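Local coordinates for aldose 1-epimerase (Caenorhabditis elegans, PDB 1LUR), which probably catalyses the interconversion of the alpha and beta anomers of aldose sugars, as an aldose 1-epimerase (mutarotase) of the GalM family, at residues T144-D149 and I154-A159; G13-A18 and V122-R127. All blocks are in the same frame, centred on the assembly; numbering follows the deposited sequence.

In the fold
From the N terminus, strand 15-18 comes first, at the edge of a small four-stranded antiparallel sheet. Contact 2 sets this strand against 121-129 of the nine-stranded sheet and closes a long loop of 103 residues. The chain then runs into strand 138-147, turns, and returns as 152-160. Contact 1 closes this hairpin over four residues. The two contacts follow one another in series, with neither enclosed by the other. They meet in the nine-stranded sheet, where 121-129 and 138-147 are neighbours. Y145 N bonds to V122 O, and T144 OG1 to S123 OG. Contact 1 pairs two neighbouring strands within the sheet; contact 2 lays the N-terminal sheet against it.

Contact 1 (T144-D149 and I154-A159); sequences TYTVND and IIEHHA
The Y145 ring meets I155 obliquely, through CD2 and CE2. CE2 lies 3.7 Å from I155 CD1, and CG1 of the same side chain touches both CD2 and CE2. As a directly cross-strand pair they share a face of the sheet. CG of Y145 and CG1 of I155 both lie anti to their carbonyl carbons (chi1 -73° and -60°), and the two side chains run side by side, pointing the same way. The ring ends in a hydroxyl that bonds to A32 O and also accepts from a water. That water lies at the edge of the H157 ring, in its plane, 3.0 Å from H157 NE2. ND1 of H157 bonds to Y273 OH, so both ring nitrogens have partners.

The backbones form an antiparallel beta hairpin, part of the large sheet of the mutarotase beta-sandwich. T144 pairs with E156 and T146 with I154, both as hydrogen-bonded pairs. Y145 and I155 are the non-hydrogen-bonded pair between them. The bond from I154 N to T146 O is 2.7 Å long and nearly straight, at 173°. I155 CA also makes a CA-H...O contact of 3.3 Å with T144 O.

On the other face are T144, T146, I154 and E156. A second water lies 2.7 Å from T146 OG1 and contacts I154 O and E156 OE2, linking the two strands. T146 OG1 also bonds to S121 OG. Near the turn, the I154 side chain crosses that of N148 at about a right angle. Its CD1 lies 3.7 Å from N148 ND2, which bonds to Q152 OE1, while OD1 of the same amide takes R150 N.

Contact 2 (G13-A18 and V122-R127); sequences GFIEIA and VSFSVR
Two beta-sheets pack here through an apolar layer: strand 15-18 at the edge of the small N-terminal sheet, and strand 121-129 of the nine-stranded sheet. I15 carries the contact through its end methyl. CD1 lies 4.1 Å from V122 CG2 and 4.0 Å from F124 CE2, so one methyl touches both residues. The I15 chain is extended beyond its first bond (chi2 179°), which carries CD1 forward to them. It crosses the V122 side chain obliquely. F124 comes from the opposite direction, and its ring meets the methyl at an oblique angle.

Strand 121-129 is next to the outermost strand of the large sheet in this mutarotase fold. The strand segments approach no closer than 9.4 Å between axes, at 139°. No hydrogen bond joins them, and the nearest CA pair, I17 and V122, is 7.4 Å apart. Side chains alone bridge the gap. I15 bonds to L27 and I17 to A25 in the small sheet, while A18 reaches P119, in the turn before strand 121-129. V122 bonds to Y145 in the large sheet.

A second touch lies further along strand 15-18. I17 CG2 is 4.3 Å from V122 CG1, a looser approach than those of I15. V122 therefore uses both methyls: CG2 for I15 and CG1 for I17. With CG1 between the backbone N and the carbonyl carbon (chi1 60°) and CG2 anti to the N, the fork opens to both isoleucines. V114 of strand 113-118 touches both I15 and F124. Y145, P29, A32 and W112 also pack on the F124 ring, and V147 on I17.

Contact 1 (T144-D149 and I154-A159)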
ATOM      1  N   THR A 144      -9.911   8.575  -1.462  1.00 27.26           N
ATOM      2  CA  THR A 144     -11.269   8.062  -1.335  1.00 25.90           C
ATOM      3  C   THR A 144     -11.326   6.546  -1.370  1.00 25.91           C
ATOM      4  O   THR A 144     -10.603   5.903  -2.133  1.00 26.51           O
ATOM      5  CB  THR A 144     -12.179   8.596  -2.473  1.00 24.55           C
ATOM      6  OG1 THR A 144     -12.168  10.029  -2.473  1.00 24.15           O
ATOM      7  CG2 THR A 144     -13.624   8.101  -2.280  1.00 25.98           C
ATOM      8  N   TYR A 145     -12.171   5.984  -0.509  1.00 25.08           N
ATOM      9  CA  TYR A 145     -12.359   4.547  -0.431  1.00 26.41           C
ATOM     10  C   TYR A 145     -13.826   4.364  -0.796  1.00 28.50           C
ATOM     11  O   TYR A 145     -14.697   5.014  -0.208  1.00 29.43           O
ATOM     12  CB  TYR A 145     -12.140   4.010   0.979  1.00 26.28           C
ATOM     13  CG  TYR A 145     -10.707   3.972   1.436  1.00 27.09           C
ATOM     14  CD1 TYR A 145     -10.156   5.038   2.152  1.00 27.12           C
ATOM     15  CD2 TYR A 145      -9.920   2.839   1.227  1.00 26.91           C
ATOM     16  CE1 TYR A 145      -8.860   4.972   2.660  1.00 26.94           C
ATOM     17  CE2 TYR A 145      -8.617   2.764   1.730  1.00 26.85           C
ATOM     18  CZ  TYR A 145      -8.099   3.835   2.451  1.00 28.54           C
ATOM     19  OH  TYR A 145      -6.836   3.753   2.991  1.00 27.75           O
ATOM     20  N   THR A 146     -14.096   3.494  -1.761  1.00 27.88           N
ATOM     21  CA  THR A 146     -15.463   3.243  -2.192  1.00 27.85           C
ATOM     22  C   THR A 146     -15.682   1.760  -2.455  1.00 27.65           C
ATOM     23  O   THR A 146     -14.804   1.078  -2.981  1.00 26.28           O
ATOM     24  CB  THR A 146     -15.768   4.017  -3.494  1.00 27.86           C
ATOM     25  OG1 THR A 146     -15.587   5.424  -3.273  1.00 26.79           O
ATOM     26  CG2 THR A 146     -17.203   3.749  -3.964  1.00 28.70           C
ATOM     27  N   VAL A 147     -16.841   1.252  -2.056  1.00 27.37           N
ATOM     28  CA  VAL A 147     -17.164  -0.153  -2.273  1.00 29.00           C
ATOM     29  C   VAL A 147     -18.371  -0.126  -3.205  1.00 30.06           C
ATOM     30  O   VAL A 147     -19.205   0.773  -3.104  1.00 30.65           O
ATOM     31  CB  VAL A 147     -17.547  -0.873  -0.969  1.00 29.15           C
ATOM     32  CG1 VAL A 147     -16.309  -1.107  -0.119  1.00 27.78           C
ATOM     33  CG2 VAL A 147     -18.581  -0.049  -0.203  1.00 29.77           C
ATOM     34  N   ASN A 148     -18.462  -1.090  -4.117  1.00 30.17           N
ATOM     35  CA  ASN A 148     -19.594  -1.118  -5.044  1.00 31.75           C
ATOM     36  C   ASN A 148     -20.257  -2.486  -5.151  1.00 33.26           C
ATOM     37  O   ASN A 148     -19.846  -3.437  -4.493  1.00 32.55           O
ATOM     38  CB  ASN A 148     -19.157  -0.660  -6.437  1.00 29.95           C
ATOM     39  CG  ASN A 148     -18.038  -1.509  -7.010  1.00 29.03           C
ATOM     40  OD1 ASN A 148     -18.010  -2.728  -6.840  1.00 25.52           O
ATOM     41  ND2 ASN A 148     -17.118  -0.864  -7.715  1.00 31.30           N
ATOM     42  N   ASP A 149     -21.285  -2.563  -5.998  1.00 35.13           N
ATOM     43  CA  ASP A 149     -22.041  -3.795  -6.221  1.00 37.39           C
ATOM     44  C   ASP A 149     -21.263  -4.887  -6.941  1.00 37.22           C
ATOM     45  O   ASP A 149     -21.737  -6.013  -7.064  1.00 37.46           O
ATOM     46  CB  ASP A 149     -23.330  -3.491  -6.999  1.00 39.87           C
ATOM     47  CG  ASP A 149     -23.076  -2.687  -8.262  1.00 42.99           C
ATOM     48  OD1 ASP A 149     -22.243  -3.110  -9.093  1.00 45.65           O
ATOM     49  OD2 ASP A 149     -23.714  -1.626  -8.427  1.00 47.62           O
ATOM     50  N   ILE A 154     -12.513   0.410  -4.183  1.00 25.75           N
ATOM     51  CA  ILE A 154     -11.767   1.316  -5.041  1.00 26.51           C
ATOM     52  C   ILE A 154     -11.067   2.376  -4.204  1.00 26.28           C
ATOM     53  O   ILE A 154     -11.695   3.042  -3.372  1.00 25.02           O
ATOM     54  CB  ILE A 154     -12.697   2.028  -6.045  1.00 27.66           C
ATOM     55  CG1 ILE A 154     -13.300   1.005  -7.012  1.00 28.40           C
ATOM     56  CG2 ILE A 154     -11.924   3.107  -6.799  1.00 27.90           C
ATOM     57  CD1 ILE A 154     -14.350   1.583  -7.935  1.00 31.40           C
ATOM     58  N   ILE A 155      -9.761   2.514  -4.411  1.00 25.70           N
ATOM     59  CA  ILE A 155      -8.988   3.502  -3.679  1.00 26.43           C
ATOM     60  C   ILE A 155      -8.501   4.507  -4.708  1.00 27.47           C
ATOM     61  O   ILE A 155      -7.820   4.147  -5.670  1.00 26.24           O
ATOM     62  CB  ILE A 155      -7.732   2.922  -2.984  1.00 28.09           C
ATOM     63  CG1 ILE A 155      -8.112   1.843  -1.971  1.00 27.12           C
ATOM     64  CG2 ILE A 155      -6.991   4.050  -2.265  1.00 26.58           C
ATOM     65  CD1 ILE A 155      -6.916   1.294  -1.201  1.00 29.06           C
ATOM     66  N   GLU A 156      -8.873   5.764  -4.520  1.00 26.22           N
ATOM     67  CA  GLU A 156      -8.461   6.810  -5.437  1.00 27.84           C
ATOM     68  C   GLU A 156      -7.487   7.700  -4.696  1.00 27.80           C
ATOM     69  O   GLU A 156      -7.688   8.010  -3.524  1.00 26.42           O
ATOM     70  CB  GLU A 156      -9.648   7.651  -5.876  1.00 30.99           C
ATOM     71  CG  GLU A 156     -10.643   6.929  -6.744  1.00 35.05           C
ATOM     72  CD  GLU A 156     -11.926   7.715  -6.880  1.00 38.46           C
ATOM     73  OE1 GLU A 156     -11.873   8.872  -7.364  1.00 42.38           O
ATOM     74  OE2 GLU A 156     -12.984   7.180  -6.490  1.00 41.23           O
ATOM     75  N   HIS A 157      -6.430   8.095  -5.390  1.00 26.07           N
ATOM     76  CA  HIS A 157      -5.407   8.956  -4.824  1.00 25.02           C
ATOM     77  C   HIS A 157      -5.381  10.203  -5.701  1.00 24.48           C
ATOM     78  O   HIS A 157      -5.110  10.119  -6.890  1.00 24.95           O
ATOM     79  CB  HIS A 157      -4.048   8.243  -4.859  1.00 25.10           C
ATOM     80  CG  HIS A 157      -3.898   7.174  -3.823  1.00 24.81           C
ATOM     81  ND1 HIS A 157      -2.855   6.273  -3.830  1.00 23.21           N
ATOM     82  CD2 HIS A 157      -4.637   6.886  -2.724  1.00 23.56           C
ATOM     83  CE1 HIS A 157      -2.956   5.477  -2.779  1.00 23.89           C
ATOM     84  NE2 HIS A 157      -4.028   5.830  -2.092  1.00 26.51           N
ATOM     85  N   HIS A 158      -5.687  11.356  -5.115  1.00 24.55           N
ATOM     86  CA  HIS A 158      -5.698  12.608  -5.855  1.00 26.40           C
ATOM     87  C   HIS A 158      -4.918  13.681  -5.105  1.00 25.83           C
ATOM     88  O   HIS A 158      -4.824  13.639  -3.882  1.00 25.84           O
ATOM     89  CB  HIS A 158      -7.143  13.085  -6.049  1.00 29.00           C
ATOM     90  CG  HIS A 158      -7.249  14.436  -6.686  1.00 31.81           C
ATOM     91  ND1 HIS A 158      -7.043  14.646  -8.034  1.00 32.95           N
ATOM     92  CD2 HIS A 158      -7.519  15.652  -6.153  1.00 31.60           C
ATOM     93  CE1 HIS A 158      -7.182  15.932  -8.303  1.00 33.18           C
ATOM     94  NE2 HIS A 158      -7.471  16.564  -7.179  1.00 34.79           N
ATOM     95  N   ALA A 159      -4.370  14.644  -5.838  1.00 26.64           N
ATOM     96  CA  ALA A 159      -3.611  15.716  -5.204  1.00 26.34           C
ATOM     97  C   ALA A 159      -3.258  16.858  -6.143  1.00 27.54           C
ATOM     98  O   ALA A 159      -3.207  16.693  -7.360  1.00 27.58           O
ATOM     99  CB  ALA A 159      -2.328  15.156  -4.575  1.00 26.89           C
TER
HETATM  100  O   HOH W   1      -4.852   4.742   0.579  1.00 33.81           O
HETATM  101  O   HOH W   2     -13.103   5.352  -4.345  1.00 31.70           O

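Contact 2 (G13-A18 and V122-R127)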
ATOM      1  N   GLY A  13     -12.811   8.472  15.082  1.00 59.42           N
ATOM      2  CA  GLY A  13     -13.568   7.236  15.152  1.00 55.29           C
ATOM      3  C   GLY A  13     -13.619   6.458  13.851  1.00 52.66           C
ATOM      4  O   GLY A  13     -13.548   7.033  12.764  1.00 52.36           O
ATOM      5  N   PHE A  14     -13.740   5.140  13.968  1.00 49.76           N
ATOM      6  CA  PHE A  14     -13.804   4.276  12.799  1.00 46.80           C
ATOM      7  C   PHE A  14     -15.003   4.658  11.946  1.00 44.95           C
ATOM      8  O   PHE A  14     -16.062   5.006  12.465  1.00 44.23           O
ATOM      9  CB  PHE A  14     -13.932   2.813  13.223  1.00 46.79           C
ATOM     10  CG  PHE A  14     -12.676   2.236  13.817  1.00 47.73           C
ATOM     11  CD1 PHE A  14     -11.526   2.096  13.045  1.00 47.22           C
ATOM     12  CD2 PHE A  14     -12.647   1.820  15.146  1.00 47.13           C
ATOM     13  CE1 PHE A  14     -10.362   1.548  13.587  1.00 48.40           C
ATOM     14  CE2 PHE A  14     -11.488   1.271  15.700  1.00 47.77           C
ATOM     15  CZ  PHE A  14     -10.342   1.134  14.919  1.00 48.00           C
ATOM     16  N   ILE A  15     -14.827   4.604  10.633  1.00 42.54           N
ATOM     17  CA  ILE A  15     -15.895   4.938   9.706  1.00 41.05           C
ATOM     18  C   ILE A  15     -16.148   3.691   8.870  1.00 41.31           C
ATOM     19  O   ILE A  15     -15.216   3.105   8.320  1.00 41.04           O
ATOM     20  CB  ILE A  15     -15.498   6.093   8.776  1.00 40.81           C
ATOM     21  CG1 ILE A  15     -15.120   7.321   9.608  1.00 41.50           C
ATOM     22  CG2 ILE A  15     -16.643   6.417   7.829  1.00 41.06           C
ATOM     23  CD1 ILE A  15     -14.677   8.519   8.780  1.00 39.56           C
ATOM     24  N   GLU A  16     -17.406   3.279   8.781  1.00 40.58           N
ATOM     25  CA  GLU A  16     -17.746   2.094   8.010  1.00 40.60           C
ATOM     26  C   GLU A  16     -18.517   2.370   6.729  1.00 39.58           C
ATOM     27  O   GLU A  16     -19.363   3.267   6.676  1.00 39.59           O
ATOM     28  CB  GLU A  16     -18.550   1.118   8.874  1.00 43.40           C
ATOM     29  CG  GLU A  16     -17.705   0.188   9.731  1.00 47.74           C
ATOM     30  CD  GLU A  16     -18.548  -0.775  10.551  1.00 51.66           C
ATOM     31  OE1 GLU A  16     -19.450  -1.431   9.979  1.00 52.01           O
ATOM     32  OE2 GLU A  16     -18.303  -0.886  11.771  1.00 53.35           O
ATOM     33  N   ILE A  17     -18.200   1.598   5.695  1.00 36.26           N
ATOM     34  CA  ILE A  17     -18.852   1.720   4.398  1.00 35.69           C
ATOM     35  C   ILE A  17     -19.115   0.291   3.957  1.00 35.15           C
ATOM     36  O   ILE A  17     -18.421  -0.632   4.391  1.00 33.81           O
ATOM     37  CB  ILE A  17     -17.975   2.425   3.339  1.00 35.69           C
ATOM     38  CG1 ILE A  17     -16.696   1.632   3.082  1.00 35.02           C
ATOM     39  CG2 ILE A  17     -17.659   3.836   3.792  1.00 34.38           C
ATOM     40  CD1 ILE A  17     -15.878   2.180   1.929  1.00 35.90           C
ATOM     41  N   ALA A  18     -20.113   0.092   3.107  1.00 35.51           N
ATOM     42  CA  ALA A  18     -20.413  -1.260   2.658  1.00 35.21           C
ATOM     43  C   ALA A  18     -21.368  -1.295   1.479  1.00 33.71           C
ATOM     44  O   ALA A  18     -22.081  -0.329   1.208  1.00 34.74           O
ATOM     45  CB  ALA A  18     -20.999  -2.062   3.819  1.00 34.49           C
ATOM     46  N   VAL A 122     -16.113   7.102   1.402  1.00 28.99           N
ATOM     47  CA  VAL A 122     -15.583   8.070   2.353  1.00 27.22           C
ATOM     48  C   VAL A 122     -14.328   8.691   1.750  1.00 27.93           C
ATOM     49  O   VAL A 122     -13.507   7.990   1.156  1.00 25.88           O
ATOM     50  CB  VAL A 122     -15.228   7.412   3.719  1.00 28.17           C
ATOM     51  CG1 VAL A 122     -14.168   6.335   3.522  1.00 28.76           C
ATOM     52  CG2 VAL A 122     -14.730   8.473   4.695  1.00 30.16           C
ATOM     53  N   SER A 123     -14.195  10.007   1.876  1.00 26.97           N
ATOM     54  CA  SER A 123     -13.032  10.699   1.340  1.00 27.34           C
ATOM     55  C   SER A 123     -12.321  11.447   2.453  1.00 29.60           C
ATOM     56  O   SER A 123     -12.959  12.022   3.335  1.00 28.80           O
ATOM     57  CB  SER A 123     -13.437  11.679   0.240  1.00 25.99           C
ATOM     58  OG  SER A 123     -14.045  11.012  -0.855  1.00 27.91           O
ATOM     59  N   PHE A 124     -10.990  11.420   2.411  1.00 30.59           N
ATOM     60  CA  PHE A 124     -10.158  12.089   3.405  1.00 30.38           C
ATOM     61  C   PHE A 124      -9.268  13.086   2.687  1.00 30.35           C
ATOM     62  O   PHE A 124      -8.912  12.884   1.528  1.00 27.80           O
ATOM     63  CB  PHE A 124      -9.246  11.095   4.127  1.00 28.93           C
ATOM     64  CG  PHE A 124      -9.972   9.998   4.844  1.00 30.35           C
ATOM     65  CD1 PHE A 124      -9.984   8.706   4.335  1.00 28.63           C
ATOM     66  CD2 PHE A 124     -10.623  10.249   6.051  1.00 31.82           C
ATOM     67  CE1 PHE A 124     -10.629   7.674   5.015  1.00 30.58           C
ATOM     68  CE2 PHE A 124     -11.273   9.227   6.739  1.00 31.13           C
ATOM     69  CZ  PHE A 124     -11.274   7.935   6.219  1.00 30.36           C
ATOM     70  N   SER A 125      -8.903  14.163   3.371  1.00 29.87           N
ATOM     71  CA  SER A 125      -8.045  15.163   2.760  1.00 29.68           C
ATOM     72  C   SER A 125      -7.027  15.623   3.791  1.00 29.55           C
ATOM     73  O   SER A 125      -7.277  15.550   4.990  1.00 29.64           O
ATOM     74  CB  SER A 125      -8.867  16.353   2.267  1.00 30.85           C
ATOM     75  OG  SER A 125      -8.047  17.253   1.533  1.00 31.11           O
ATOM     76  N   VAL A 126      -5.869  16.067   3.319  1.00 27.68           N
ATOM     77  CA  VAL A 126      -4.812  16.536   4.204  1.00 28.81           C
ATOM     78  C   VAL A 126      -3.805  17.355   3.408  1.00 28.07           C
ATOM     79  O   VAL A 126      -3.646  17.161   2.202  1.00 28.39           O
ATOM     80  CB  VAL A 126      -4.078  15.354   4.880  1.00 27.34           C
ATOM     81  CG1 VAL A 126      -3.212  14.617   3.865  1.00 25.78           C
ATOM     82  CG2 VAL A 126      -3.238  15.862   6.046  1.00 29.42           C
ATOM     83  N   ARG A 127      -3.137  18.282   4.083  1.00 27.75           N
ATOM     84  CA  ARG A 127      -2.148  19.123   3.433  1.00 28.77           C
ATOM     85  C   ARG A 127      -0.792  18.844   4.049  1.00 27.78           C
ATOM     86  O   ARG A 127      -0.692  18.521   5.231  1.00 28.14           O
ATOM     87  CB  ARG A 127      -2.486  20.604   3.622  1.00 29.00           C
ATOM     88  CG  ARG A 127      -3.736  21.062   2.912  1.00 31.74           C
ATOM     89  CD  ARG A 127      -4.079  22.492   3.322  1.00 36.43           C
ATOM     90  NE  ARG A 127      -5.196  23.027   2.556  1.00 38.84           N
ATOM     91  CZ  ARG A 127      -5.116  23.409   1.287  1.00 39.82           C
ATOM     92  NH1 ARG A 127      -3.963  23.323   0.632  1.00 39.06           N
ATOM     93  NH2 ARG A 127      -6.198  23.866   0.670  1.00 41.67           N
TER